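Local coordinates for uncharacterized protein (Silicibacter pomeroyi DSS-3, PDB 2RE3), which is of unknown function but belongs to the DUF1285 family, whose fold of repeated structural motifs has been tentatively linked to signal transduction, at residues A[96-101]-A[153-158]; A[106-111]-A[175-180]; A[129-134]-A[142-147]; A[167-172]-A[186-191]. One frame throughout, in Å; residues are numbered along the deposited sequence. Where two conformers were deposited one is given.

From the N terminus, the chain first builds one mixed six-stranded sheet and then enters a second at strand 96-104, where contact 1 opens. Contact 2 opens next, in the turn at 106-111. The short loop of contact 3 (129-134 with 142-147) closes inside the wider loops of both, bringing the edge strand 130-131 onto 144-148. Contact 1 then closes at 153-158, laying strand 151-155 beside 96-104. Contact 4 opens at 167-172, and contact 2, which crosses both contact 1 and contact 4, closes at 175-180, joining the second sheet to the three-stranded one. Contact 4 finally fastens the C-terminal helix to that small sheet.

Contact 1. Residues A[96-101]-A[153-158]; sequences FVAVDV and ALIDRK
Asp-156 bonds through its backbone N to Ala-98 O at 3.1 Å, in the plane of that carbonyl, at the point where strand 153-155 parts from strand 96-101 and a helix begins. With CG lying between the backbone N and the carbonyl carbon (chi1 75°), the side chain then reaches over the neighbouring strand, from Val-97 toward Val-99. CB meets Val-97 CG1 at 3.9 Å, the two side chains crossing nearly at a right angle. From CG on, the carboxylate only lies alongside the Ala-98 carbonyl, with no bond between the oxygens, and Asp-156 OD2 ends 3.5 Å from Val-99 CA. OD1 turns to its own helix, where it bonds to Ser-159 OG, and the side chain as N-cap accepts from a backbone N of the first turn. Replacing it with an alanine here would probably leave that helix N-H and the Ser-159 hydroxyl without their mate and uncover Val-99. Behind this corner the strands pair in parallel, twisted 43° apart: Leu-154 N donates to Phe-96 O at 2.8 Å, Ala-98 N to Leu-154 O, and Ala-153 CB nests between the CB atoms of Phe-96 and Ala-98. Strand 144-148 flanks 151-155 on its far side. Strand 96-104 pairs in turn with 111-116, where Val-99 and Asp-100 face Thr-115 in a classic beta bulge, while Phe-114 packs on Ala-98 and Ile-155 and helix 157-164 lies against Val-101.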
loop_
_atom_site.group_PDB
_atom_site.type_symbol
_atom_site.label_atom_id
_atom_site.label_comp_id
_atom_site.label_asym_id
_atom_site.label_seq_id
_atom_site.Cartn_x
_atom_site.Cartn_y
_atom_site.Cartn_z
ATOM N N PHE A 96 1.574 2.675 0.299
ATOM C CA PHE A 96 2.421 1.964 -0.675
ATOM C C PHE A 96 1.916 2.070 -2.101
ATOM O O PHE A 96 0.744 2.345 -2.338
ATOM C CB PHE A 96 2.519 0.497 -0.317
ATOM C CG PHE A 96 3.054 0.230 1.065
ATOM C CD1 PHE A 96 4.360 0.535 1.387
ATOM C CD2 PHE A 96 2.265 -0.397 2.010
ATOM C CE1 PHE A 96 4.857 0.253 2.631
ATOM C CE2 PHE A 96 2.757 -0.688 3.270
ATOM C CZ PHE A 96 4.065 -0.355 3.581
ATOM N N VAL A 97 2.821 1.874 -3.040
ATOM C CA VAL A 97 2.470 1.704 -4.416
ATOM C C VAL A 97 2.882 0.293 -4.830
ATOM O O VAL A 97 4.010 -0.100 -4.592
ATOM C CB VAL A 97 3.184 2.723 -5.320
ATOM C CG1 VAL A 97 3.099 2.283 -6.774
ATOM C CG2 VAL A 97 2.583 4.139 -5.127
ATOM N N ALA A 98 1.957 -0.449 -5.439
ATOM C CA ALA A 98 2.244 -1.745 -6.064
ATOM C C ALA A 98 2.883 -1.495 -7.424
ATOM O O ALA A 98 2.245 -0.909 -8.306
ATOM C CB ALA A 98 0.944 -2.579 -6.241
ATOM N N VAL A 99 4.123 -1.940 -7.600
ATOM C CA VAL A 99 4.855 -1.691 -8.844
ATOM C C VAL A 99 5.021 -2.902 -9.738
ATOM O O VAL A 99 5.502 -2.782 -10.856
ATOM C CB VAL A 99 6.252 -1.146 -8.566
ATOM C CG1 VAL A 99 6.134 0.239 -7.868
ATOM C CG2 VAL A 99 7.075 -2.175 -7.758
ATOM N N ASP A 100 4.631 -4.065 -9.255
ATOM C CA ASP A 100 4.731 -5.279 -10.036
ATOM C C ASP A 100 3.611 -6.234 -9.663
ATOM O O ASP A 100 3.152 -6.250 -8.528
ATOM C CB ASP A 100 6.091 -5.936 -9.794
ATOM C CG ASP A 100 6.530 -6.796 -10.947
ATOM O OD1 ASP A 100 5.946 -6.644 -12.036
ATOM O OD2 ASP A 100 7.458 -7.617 -10.769
ATOM N N VAL A 101 3.148 -7.010 -10.633
ATOM C CA VAL A 101 2.185 -8.064 -10.357
ATOM C C VAL A 101 2.624 -9.263 -11.167
ATOM O O VAL A 101 3.064 -9.121 -12.307
ATOM C CB VAL A 101 0.725 -7.671 -10.704
ATOM C CG1 VAL A 101 0.606 -7.195 -12.148
ATOM C CG2 VAL A 101 -0.215 -8.849 -10.459
ATOM N N ALA A 153 -1.630 -0.886 -0.824
ATOM C CA ALA A 153 -0.857 -0.413 -1.948
ATOM C C ALA A 153 -1.794 0.072 -3.096
ATOM O O ALA A 153 -2.708 -0.646 -3.542
ATOM C CB ALA A 153 0.049 -1.528 -2.438
ATOM N N LEU A 154 -1.554 1.283 -3.578
ATOM C CA LEU A 154 -2.191 1.754 -4.801
ATOM C C LEU A 154 -1.514 1.051 -5.968
ATOM O O LEU A 154 -0.285 1.078 -6.077
ATOM C CB LEU A 154 -2.029 3.260 -4.961
ATOM C CG LEU A 154 -2.702 3.883 -6.172
ATOM C CD1 LEU A 154 -4.219 3.794 -6.039
ATOM C CD2 LEU A 154 -2.255 5.338 -6.311
ATOM N N ILE A 155 -2.318 0.433 -6.835
ATOM C CA ILE A 155 -1.786 -0.306 -7.982
ATOM C C ILE A 155 -1.418 0.704 -9.077
ATOM O O ILE A 155 -2.273 1.467 -9.498
ATOM C CB ILE A 155 -2.821 -1.364 -8.475
ATOM C CG1 ILE A 155 -3.038 -2.427 -7.400
ATOM C CG2 ILE A 155 -2.361 -2.067 -9.722
ATOM C CD1 ILE A 155 -4.327 -3.163 -7.562
ATOM N N ASP A 156 -0.152 0.726 -9.501
ATOM C CA ASP A 156 0.336 1.723 -10.494
ATOM C C ASP A 156 -0.134 1.386 -11.914
ATOM O O ASP A 156 -0.634 0.294 -12.147
ATOM C CB ASP A 156 1.868 1.870 -10.443
ATOM C CG ASP A 156 2.619 0.682 -11.086
ATOM O OD1 ASP A 156 1.967 -0.276 -11.544
ATOM O OD2 ASP A 156 3.878 0.705 -11.146
ATOM N N ARG A 157 0.033 2.325 -12.849
ATOM C CA ARG A 157 -0.490 2.199 -14.238
ATOM C C ARG A 157 0.018 0.942 -14.912
ATOM O O ARG A 157 -0.760 0.151 -15.433
ATOM C CB ARG A 157 -0.116 3.409 -15.125
ATOM C CG ARG A 157 -0.415 4.819 -14.548
ATOM C CD ARG A 157 -1.841 4.967 -13.954
ATOM N NE ARG A 157 -2.930 5.042 -14.946
ATOM C CZ ARG A 157 -4.180 4.598 -14.756
ATOM N NH1 ARG A 157 -4.544 4.007 -13.621
ATOM N NH2 ARG A 157 -5.078 4.735 -15.727
ATOM N N LYS A 158 1.326 0.753 -14.898
ATOM C CA LYS A 158 1.896 -0.404 -15.565
ATOM C C LYS A 158 1.221 -1.694 -15.050
ATOM O O LYS A 158 0.734 -2.497 -15.848
ATOM C CB LYS A 158 3.425 -0.447 -15.424
ATOM C CG LYS A 158 4.067 -1.613 -16.169
ATOM C CD LYS A 158 5.468 -1.308 -16.765
ATOM C CE LYS A 158 6.642 -1.732 -15.875
ATOM N NZ LYS A 158 7.896 -1.901 -16.706
#

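Contact 2. Residues A[106-111]-A[175-180]; sequences QGRKQV and GLWSSG
Arg-108 lays its aliphatic stem over one face of the Trp-177 indole, a CH-pi contact in which CG stands 3.6 Å from the centroid of the five-membered ring. The approach is steep, 18° from the ring normal. Beyond CG the arginine runs extended to NE, and its guanidinium plane stands 75° from the indole plane, so the contact is made by methylene carbon and no flat stack forms. The two polar ends converge instead: Arg-108 NE and Trp-177 NE1 both bind Glu-170 OE2, which fixes the stem over the ring and the ring in its own rotation. Gln-110 approaches the same residue from its backbone side. Its NE2 donates to Trp-177 O at 2.8 Å, on a lone pair and in the planes of both groups, and also reaches Leu-166 O, so two acceptors fix the rotation of the amide. The chi1 that brings it there, 104°, lies well off a staggered position, and the exact rotamer is doubtful. Further along, Gln-110 O accepts from Ser-179 N at 3.0 Å, and a water joins Arg-108 O to Gly-180 N. Ser-178 and Ser-179 bend their hydroxyls to Ala-124 O, beside Val-111. Ser-179 and Gly-180, both with positive phi, have the backbone angles of a type I' turn, and the whole is a meeting of two beta-hairpin ends: the connection between strands 96-104 and 111-116 docks on the tight turn between 173-178 and 181-185.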
loop_
_atom_site.group_PDB
_atom_site.type_symbol
_atom_site.label_atom_id
_atom_site.label_comp_id
_atom_site.label_asym_id
_atom_site.label_seq_id
_atom_site.Cartn_x
_atom_site.Cartn_y
_atom_site.Cartn_z
ATOM N N GLN A 106 -4.531 -20.241 -13.848
ATOM C CA GLN A 106 -5.348 -20.020 -15.016
ATOM C C GLN A 106 -6.786 -19.706 -14.624
ATOM O O GLN A 106 -7.300 -20.277 -13.661
ATOM C CB GLN A 106 -5.305 -21.301 -15.840
ATOM C CG GLN A 106 -5.831 -21.174 -17.255
ATOM C CD GLN A 106 -4.949 -20.297 -18.146
ATOM O OE1 GLN A 106 -3.822 -19.911 -17.780
ATOM N NE2 GLN A 106 -5.464 -19.986 -19.337
ATOM N N GLY A 107 -7.419 -18.804 -15.382
ATOM C CA GLY A 107 -8.836 -18.509 -15.266
ATOM C C GLY A 107 -9.292 -18.142 -13.860
ATOM O O GLY A 107 -8.831 -17.155 -13.275
ATOM N N ARG A 108 -10.217 -18.929 -13.323
ATOM C CA ARG A 108 -10.788 -18.676 -12.002
ATOM C C ARG A 108 -9.918 -19.225 -10.890
ATOM O O ARG A 108 -10.110 -18.865 -9.747
ATOM C CB ARG A 108 -12.224 -19.210 -11.910
ATOM C CG ARG A 108 -13.205 -18.360 -12.721
ATOM C CD ARG A 108 -14.493 -19.081 -12.940
ATOM N NE ARG A 108 -15.612 -18.253 -13.384
ATOM C CZ ARG A 108 -16.648 -18.743 -14.084
ATOM N NH1 ARG A 108 -16.681 -20.031 -14.432
ATOM N NH2 ARG A 108 -17.658 -17.954 -14.459
ATOM N N LYS A 109 -8.933 -20.042 -11.236
ATOM C CA LYS A 109 -7.980 -20.569 -10.264
ATOM C C LYS A 109 -6.733 -19.668 -10.134
ATOM O O LYS A 109 -5.821 -19.981 -9.362
ATOM C CB LYS A 109 -7.601 -22.027 -10.637
ATOM C CG LYS A 109 -8.750 -23.062 -10.444
ATOM C CD LYS A 109 -8.601 -24.313 -11.328
ATOM N N GLN A 110 -6.702 -18.531 -10.840
ATOM C CA GLN A 110 -5.459 -17.713 -10.933
ATOM C C GLN A 110 -5.102 -17.037 -9.605
ATOM O O GLN A 110 -5.968 -16.759 -8.804
ATOM C CB GLN A 110 -5.526 -16.691 -12.084
ATOM C CG GLN A 110 -5.771 -15.257 -11.689
ATOM C CD GLN A 110 -6.080 -14.299 -12.867
ATOM O OE1 GLN A 110 -5.552 -14.432 -13.984
ATOM N NE2 GLN A 110 -6.927 -13.312 -12.595
ATOM N N VAL A 111 -3.812 -16.823 -9.377
ATOM C CA VAL A 111 -3.315 -16.141 -8.184
ATOM C C VAL A 111 -2.432 -14.945 -8.591
ATOM O O VAL A 111 -1.517 -15.053 -9.423
ATOM C CB VAL A 111 -2.505 -17.104 -7.262
ATOM C CG1 VAL A 111 -2.067 -16.380 -5.981
ATOM C CG2 VAL A 111 -3.328 -18.340 -6.925
ATOM N N GLY A 175 -13.770 -7.676 -13.186
ATOM C CA GLY A 175 -12.852 -7.719 -12.043
ATOM C C GLY A 175 -11.783 -8.783 -12.142
ATOM O O GLY A 175 -11.491 -9.306 -13.242
ATOM N N LEU A 176 -11.211 -9.129 -10.990
ATOM C CA LEU A 176 -10.036 -10.021 -10.930
ATOM C C LEU A 176 -10.274 -11.201 -10.003
ATOM O O LEU A 176 -10.752 -11.025 -8.895
ATOM C CB LEU A 176 -8.788 -9.229 -10.505
ATOM C CG LEU A 176 -8.319 -8.202 -11.556
ATOM C CD1 LEU A 176 -7.303 -7.293 -10.973
ATOM C CD2 LEU A 176 -7.769 -8.898 -12.759
ATOM N N TRP A 177 -10.016 -12.408 -10.511
ATOM C CA TRP A 177 -9.956 -13.598 -9.693
ATOM C C TRP A 177 -8.563 -13.705 -9.132
ATOM O O TRP A 177 -7.606 -13.624 -9.884
ATOM C CB TRP A 177 -10.230 -14.840 -10.523
ATOM C CG TRP A 177 -11.681 -15.064 -10.800
ATOM C CD1 TRP A 177 -12.362 -14.705 -11.922
ATOM C CD2 TRP A 177 -12.626 -15.682 -9.934
ATOM N NE1 TRP A 177 -13.675 -15.061 -11.813
ATOM C CE2 TRP A 177 -13.873 -15.661 -10.597
ATOM C CE3 TRP A 177 -12.543 -16.258 -8.661
ATOM C CZ2 TRP A 177 -15.036 -16.217 -10.042
ATOM C CZ3 TRP A 177 -13.704 -16.818 -8.100
ATOM C CH2 TRP A 177 -14.933 -16.789 -8.797
ATOM N N SER A 178 -8.437 -13.851 -7.816
ATOM C CA SER A 178 -7.162 -14.259 -7.218
ATOM C C SER A 178 -7.405 -15.183 -6.053
ATOM O O SER A 178 -8.297 -14.934 -5.258
ATOM C CB SER A 178 -6.356 -13.052 -6.757
ATOM O OG SER A 178 -5.072 -13.455 -6.306
ATOM N N SER A 179 -6.619 -16.247 -5.948
ATOM C CA SER A 179 -6.685 -17.167 -4.786
ATOM C C SER A 179 -8.084 -17.694 -4.528
ATOM O O SER A 179 -8.458 -17.856 -3.378
ATOM C CB SER A 179 -6.194 -16.505 -3.479
ATOM O OG SER A 179 -4.877 -16.019 -3.589
ATOM N N GLY A 180 -8.874 -17.919 -5.575
ATOM C CA GLY A 180 -10.244 -18.415 -5.399
ATOM C C GLY A 180 -11.327 -17.412 -5.048
ATOM O O GLY A 180 -12.469 -17.812 -4.833
HETATM O O HOH W 1 -8.398 -17.189 -8.327
#

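Contact 3. Residues A[129-134]-A[142-147]; sequences PIRMAQ and APYVHV
Arg-131 and Tyr-144 face each other as a hydrogen-bonded pair of antiparallel strands, at the edge of a mixed six-stranded sheet. Backbone bonds set the register: Arg-131 N donates to Tyr-144 O at 2.9 Å, and Tyr-144 N returns to Arg-131 O. His-146 N to Pro-129 O continues the pairing one way. In the other direction Ala-142 N meets Ala-133 O at 2.8 Å, while the return bond from Ala-133 N is weak. Cation-pi stacking joins the side chains above this pair. A bend at chi3 (76°) brings the Arg-131 guanidinium flat onto the Tyr-144 ring, planes 12° apart and centres 4.2 Å, off-centre so that NH2 rides over CD1. Glu-152 binds NH2 as well, and Asp-93 takes the tyrosine hydroxyl, so both ends of the stack are held. A leucine in place of Tyr-144 would probably deprive the guanidinium of its flat partner, leave it less firmly oriented and rob Asp-93 of its hydroxyl. Apolar packing lies on the opposite face, where Ile-130 CG1 touches Val-145 CG2 and Phe-183 and Leu-185 lean on the isoleucine. At the edge of the phenol, in its plane, Ala-133 CB sits 3.4 Å from Tyr-144 CE1.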
loop_
_atom_site.group_PDB
_atom_site.type_symbol
_atom_site.label_atom_id
_atom_site.label_comp_id
_atom_site.label_asym_id
_atom_site.label_seq_id
_atom_site.Cartn_x
_atom_site.Cartn_y
_atom_site.Cartn_z
ATOM N N PRO A 129 -7.419 -8.327 0.112
ATOM C CA PRO A 129 -8.322 -8.112 -1.018
ATOM C C PRO A 129 -7.897 -6.959 -1.890
ATOM O O PRO A 129 -7.156 -6.086 -1.435
ATOM C CB PRO A 129 -9.663 -7.824 -0.355
ATOM C CG PRO A 129 -9.325 -7.249 0.952
ATOM C CD PRO A 129 -8.016 -7.885 1.377
ATOM N N ILE A 130 -8.336 -7.019 -3.146
ATOM C CA ILE A 130 -8.241 -5.921 -4.104
ATOM C C ILE A 130 -9.516 -5.107 -3.971
ATOM O O ILE A 130 -10.587 -5.666 -3.922
ATOM C CB ILE A 130 -8.111 -6.443 -5.543
ATOM C CG1 ILE A 130 -6.818 -7.254 -5.659
ATOM C CG2 ILE A 130 -8.105 -5.290 -6.525
ATOM C CD1 ILE A 130 -6.709 -8.135 -6.882
ATOM N N ARG A 131 -9.407 -3.793 -3.901
ATOM C CA ARG A 131 -10.573 -2.917 -3.717
ATOM C C ARG A 131 -10.652 -2.006 -4.918
ATOM O O ARG A 131 -9.621 -1.673 -5.482
ATOM C CB ARG A 131 -10.331 -2.098 -2.455
ATOM C CG ARG A 131 -11.181 -0.884 -2.290
ATOM C CD ARG A 131 -11.164 -0.420 -0.854
ATOM N NE ARG A 131 -9.916 0.259 -0.492
ATOM C CZ ARG A 131 -9.670 1.557 -0.689
ATOM N NH1 ARG A 131 -10.553 2.361 -1.276
ATOM N NH2 ARG A 131 -8.512 2.066 -0.308
HETATM N N MSE A 132 -11.868 -1.633 -5.323
HETATM C CA MSE A 132 -12.056 -0.615 -6.371
HETATM C C MSE A 132 -12.329 0.728 -5.722
HETATM O O MSE A 132 -13.116 0.804 -4.785
HETATM C CB MSE A 132 -13.177 -0.987 -7.393
HETATM C CG MSE A 132 -14.594 -1.375 -6.880
HETATM SE SE MSE A 132 -16.010 -1.584 -8.312
HETATM C CE MSE A 132 -17.466 -1.730 -7.031
ATOM N N ALA A 133 -11.631 1.771 -6.172
ATOM C CA ALA A 133 -11.921 3.115 -5.760
ATOM C C ALA A 133 -11.774 3.858 -7.057
ATOM O O ALA A 133 -11.332 3.282 -8.058
ATOM C CB ALA A 133 -10.933 3.590 -4.727
ATOM N N GLN A 134 -12.179 5.116 -7.074
ATOM C CA GLN A 134 -12.024 5.915 -8.271
ATOM C C GLN A 134 -11.043 7.005 -7.946
ATOM O O GLN A 134 -10.785 7.297 -6.772
ATOM C CB GLN A 134 -13.373 6.460 -8.769
ATOM C CG GLN A 134 -14.303 5.370 -9.334
ATOM C CD GLN A 134 -14.995 4.546 -8.243
ATOM O OE1 GLN A 134 -15.613 5.099 -7.326
ATOM N NE2 GLN A 134 -14.900 3.224 -8.344
ATOM N N ALA A 142 -9.108 3.745 -9.657
ATOM C CA ALA A 142 -7.831 3.621 -8.927
ATOM C C ALA A 142 -7.969 2.471 -7.913
ATOM O O ALA A 142 -8.554 2.616 -6.835
ATOM C CB ALA A 142 -7.483 4.903 -8.214
ATOM N N PRO A 143 -7.453 1.303 -8.260
ATOM C CA PRO A 143 -7.644 0.168 -7.391
ATOM C C PRO A 143 -6.464 -0.016 -6.425
ATOM O O PRO A 143 -5.328 0.325 -6.751
ATOM C CB PRO A 143 -7.701 -0.992 -8.378
ATOM C CG PRO A 143 -6.786 -0.593 -9.474
ATOM C CD PRO A 143 -6.659 0.936 -9.437
ATOM N N TYR A 144 -6.750 -0.583 -5.260
ATOM C CA TYR A 144 -5.744 -0.878 -4.254
ATOM C C TYR A 144 -5.673 -2.359 -3.975
ATOM O O TYR A 144 -6.593 -3.097 -4.329
ATOM C CB TYR A 144 -6.106 -0.171 -2.973
ATOM C CG TYR A 144 -6.287 1.327 -3.124
ATOM C CD1 TYR A 144 -7.470 1.852 -3.613
ATOM C CD2 TYR A 144 -5.280 2.227 -2.745
ATOM C CE1 TYR A 144 -7.674 3.224 -3.719
ATOM C CE2 TYR A 144 -5.474 3.616 -2.845
ATOM C CZ TYR A 144 -6.690 4.095 -3.339
ATOM O OH TYR A 144 -6.931 5.426 -3.469
ATOM N N VAL A 145 -4.580 -2.791 -3.343
ATOM C CA VAL A 145 -4.480 -4.136 -2.758
ATOM C C VAL A 145 -3.906 -4.054 -1.338
ATOM O O VAL A 145 -3.006 -3.269 -1.048
ATOM C CB VAL A 145 -3.647 -5.102 -3.621
ATOM C CG1 VAL A 145 -2.220 -4.604 -3.841
ATOM C CG2 VAL A 145 -3.593 -6.467 -2.975
ATOM N N HIS A 146 -4.480 -4.840 -0.443
ATOM C CA HIS A 146 -4.040 -4.882 0.942
ATOM C C HIS A 146 -2.707 -5.612 1.022
ATOM O O HIS A 146 -2.511 -6.657 0.377
ATOM C CB HIS A 146 -5.100 -5.606 1.772
ATOM C CG HIS A 146 -4.778 -5.764 3.227
ATOM N ND1 HIS A 146 -4.196 -6.903 3.728
ATOM C CD2 HIS A 146 -5.040 -4.975 4.297
ATOM C CE1 HIS A 146 -4.078 -6.796 5.044
ATOM N NE2 HIS A 146 -4.585 -5.637 5.417
ATOM N N VAL A 147 -1.785 -5.037 1.778
ATOM C CA VAL A 147 -0.457 -5.625 1.994
ATOM C C VAL A 147 -0.395 -6.191 3.404
ATOM O O VAL A 147 -0.101 -7.362 3.578
ATOM C CB VAL A 147 0.645 -4.563 1.848
ATOM C CG1 VAL A 147 2.034 -5.194 2.071
ATOM C CG2 VAL A 147 0.480 -3.827 0.508
#

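Contact 4. Residues A[167-172]-A[186-191]; sequences GEIEDG and MTVEEL
Gly-172 O receives the backbone N of Val-188 at 2.9 Å, a bond that ties the turn after strand 168-170 to the first residue of the C-terminal helix. The donor stands tilted 31° from the carbonyl plane. Val-188 leans over the same oxygen with its side chain, CG2 coming 3.3 Å from Gly-172 O. That methyl is also the helix's main contribution to the strand. Placed beside the backbone N and anti to the carbonyl carbon, it faces both branches of Ile-169 and touches CG1, CG2 and CD1, the nearest being Ile-169 CG2 at 3.9 Å. The two side chains cross at about a right angle. One helical turn on, Leu-191 CD2 reaches Ile-169 CD1 at 4.1 Å and makes a second, lighter touch, while Phe-174 also packs on the leucine. Asp-171 and Gly-172, both with positive phi, have the backbone angles of a type I' turn and make a tight beta-hairpin between strands 168-170 and 173-178. A side chain at position 172 would be jammed against the preceding carbonyl O, which calls for glycine. The helix start is capped by side chains: Glu-190 N donates to Thr-187 OG1 at 3.0 Å, and Thr-187 N returns to Glu-190 OE1 from above the carboxylate plane. These reciprocal bonds form a capping box, the classic N-terminal closure of a helix, set here against the turn of a three-stranded antiparallel sheet.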
loop_
_atom_site.group_PDB
_atom_site.type_symbol
_atom_site.label_atom_id
_atom_site.label_comp_id
_atom_site.label_asym_id
_atom_site.label_seq_id
_atom_site.Cartn_x
_atom_site.Cartn_y
_atom_site.Cartn_z
ATOM N N GLY A 167 -8.422 -9.825 -16.461
ATOM C CA GLY A 167 -9.728 -9.625 -15.847
ATOM C C GLY A 167 -10.790 -10.558 -16.365
ATOM O O GLY A 167 -10.594 -11.285 -17.325
ATOM N N GLU A 168 -11.929 -10.537 -15.703
ATOM C CA GLU A 168 -13.002 -11.484 -15.986
ATOM C C GLU A 168 -14.312 -10.821 -15.605
ATOM O O GLU A 168 -14.313 -9.864 -14.805
ATOM C CB GLU A 168 -12.801 -12.769 -15.171
ATOM C CG GLU A 168 -13.777 -13.898 -15.499
ATOM C CD GLU A 168 -13.733 -14.245 -16.978
ATOM O OE1 GLU A 168 -12.848 -15.010 -17.395
ATOM O OE2 GLU A 168 -14.565 -13.722 -17.735
ATOM N N ILE A 169 -15.410 -11.326 -16.177
ATOM C CA ILE A 169 -16.766 -10.872 -15.852
ATOM C C ILE A 169 -17.533 -11.936 -15.070
ATOM O O ILE A 169 -17.621 -13.107 -15.487
ATOM C CB ILE A 169 -17.543 -10.495 -17.126
ATOM C CG1 ILE A 169 -17.016 -9.169 -17.664
ATOM C CG2 ILE A 169 -19.067 -10.429 -16.876
ATOM C CD1 ILE A 169 -17.384 -8.926 -19.091
ATOM N N GLU A 170 -18.070 -11.520 -13.923
ATOM C CA GLU A 170 -18.978 -12.340 -13.118
ATOM C C GLU A 170 -20.109 -11.460 -12.627
ATOM O O GLU A 170 -19.863 -10.423 -12.013
ATOM C CB GLU A 170 -18.259 -12.939 -11.909
ATOM C CG GLU A 170 -16.958 -13.658 -12.214
ATOM C CD GLU A 170 -17.134 -14.956 -12.983
ATOM O OE1 GLU A 170 -18.290 -15.415 -13.126
ATOM O OE2 GLU A 170 -16.106 -15.508 -13.443
ATOM N N ASP A 171 -21.339 -11.880 -12.937
ATOM C CA ASP A 171 -22.581 -11.277 -12.436
ATOM C C ASP A 171 -22.576 -9.773 -12.496
ATOM O O ASP A 171 -22.867 -9.122 -11.517
ATOM C CB ASP A 171 -22.878 -11.792 -11.019
ATOM C CG ASP A 171 -22.848 -13.326 -10.957
ATOM O OD1 ASP A 171 -23.436 -13.962 -11.864
ATOM O OD2 ASP A 171 -22.211 -13.895 -10.050
ATOM N N GLY A 172 -22.229 -9.234 -13.661
ATOM C CA GLY A 172 -22.426 -7.819 -13.968
ATOM C C GLY A 172 -21.212 -6.948 -13.797
ATOM O O GLY A 172 -21.241 -5.760 -14.145
HETATM N N MSE A 186 -15.322 -2.723 -11.598
HETATM C CA MSE A 186 -16.196 -1.758 -12.272
HETATM C C MSE A 186 -17.328 -2.537 -12.941
HETATM O O MSE A 186 -17.213 -3.734 -13.156
HETATM C CB MSE A 186 -15.397 -0.929 -13.294
HETATM C CG MSE A 186 -15.326 -1.550 -14.707
HETATM SE SE MSE A 186 -13.843 -0.988 -15.853
HETATM C CE MSE A 186 -12.446 -1.665 -14.670
ATOM N N THR A 187 -18.418 -1.858 -13.282
ATOM C CA THR A 187 -19.568 -2.514 -13.910
ATOM C C THR A 187 -19.205 -2.902 -15.334
ATOM O O THR A 187 -18.272 -2.346 -15.927
ATOM C CB THR A 187 -20.841 -1.610 -13.925
ATOM O OG1 THR A 187 -20.672 -0.519 -14.845
ATOM C CG2 THR A 187 -21.177 -1.080 -12.529
ATOM N N VAL A 188 -19.933 -3.867 -15.881
ATOM C CA VAL A 188 -19.783 -4.231 -17.293
ATOM C C VAL A 188 -19.961 -2.990 -18.175
ATOM O O VAL A 188 -19.114 -2.704 -19.020
ATOM C CB VAL A 188 -20.744 -5.391 -17.694
ATOM C CG1 VAL A 188 -20.917 -5.476 -19.195
ATOM C CG2 VAL A 188 -20.207 -6.700 -17.143
ATOM N N GLU A 189 -21.077 -2.291 -17.971
ATOM C CA GLU A 189 -21.362 -0.980 -18.585
ATOM C C GLU A 189 -20.117 -0.102 -18.674
ATOM O O GLU A 189 -19.800 0.456 -19.728
ATOM C CB GLU A 189 -22.433 -0.271 -17.742
ATOM C CG GLU A 189 -22.404 1.257 -17.749
ATOM C CD GLU A 189 -23.008 1.834 -18.987
ATOM O OE1 GLU A 189 -24.033 1.287 -19.428
ATOM O OE2 GLU A 189 -22.472 2.830 -19.509
ATOM N N GLU A 190 -19.431 0.010 -17.537
ATOM C CA GLU A 190 -18.218 0.824 -17.402
ATOM C C GLU A 190 -17.091 0.261 -18.271
ATOM O O GLU A 190 -16.493 1.000 -19.074
ATOM C CB GLU A 190 -17.765 0.939 -15.931
ATOM C CG GLU A 190 -18.294 2.196 -15.172
ATOM C CD GLU A 190 -18.480 1.993 -13.644
ATOM O OE1 GLU A 190 -17.898 1.054 -13.039
ATOM O OE2 GLU A 190 -19.233 2.802 -13.056
ATOM N N LEU A 191 -16.807 -1.035 -18.126
ATOM C CA LEU A 191 -15.786 -1.668 -18.973
ATOM C C LEU A 191 -16.059 -1.378 -20.473
ATOM O O LEU A 191 -15.124 -1.060 -21.224
ATOM C CB LEU A 191 -15.695 -3.183 -18.718
ATOM C CG LEU A 191 -14.828 -3.995 -19.696
ATOM C CD1 LEU A 191 -13.344 -3.899 -19.377
ATOM C CD2 LEU A 191 -15.275 -5.444 -19.712
#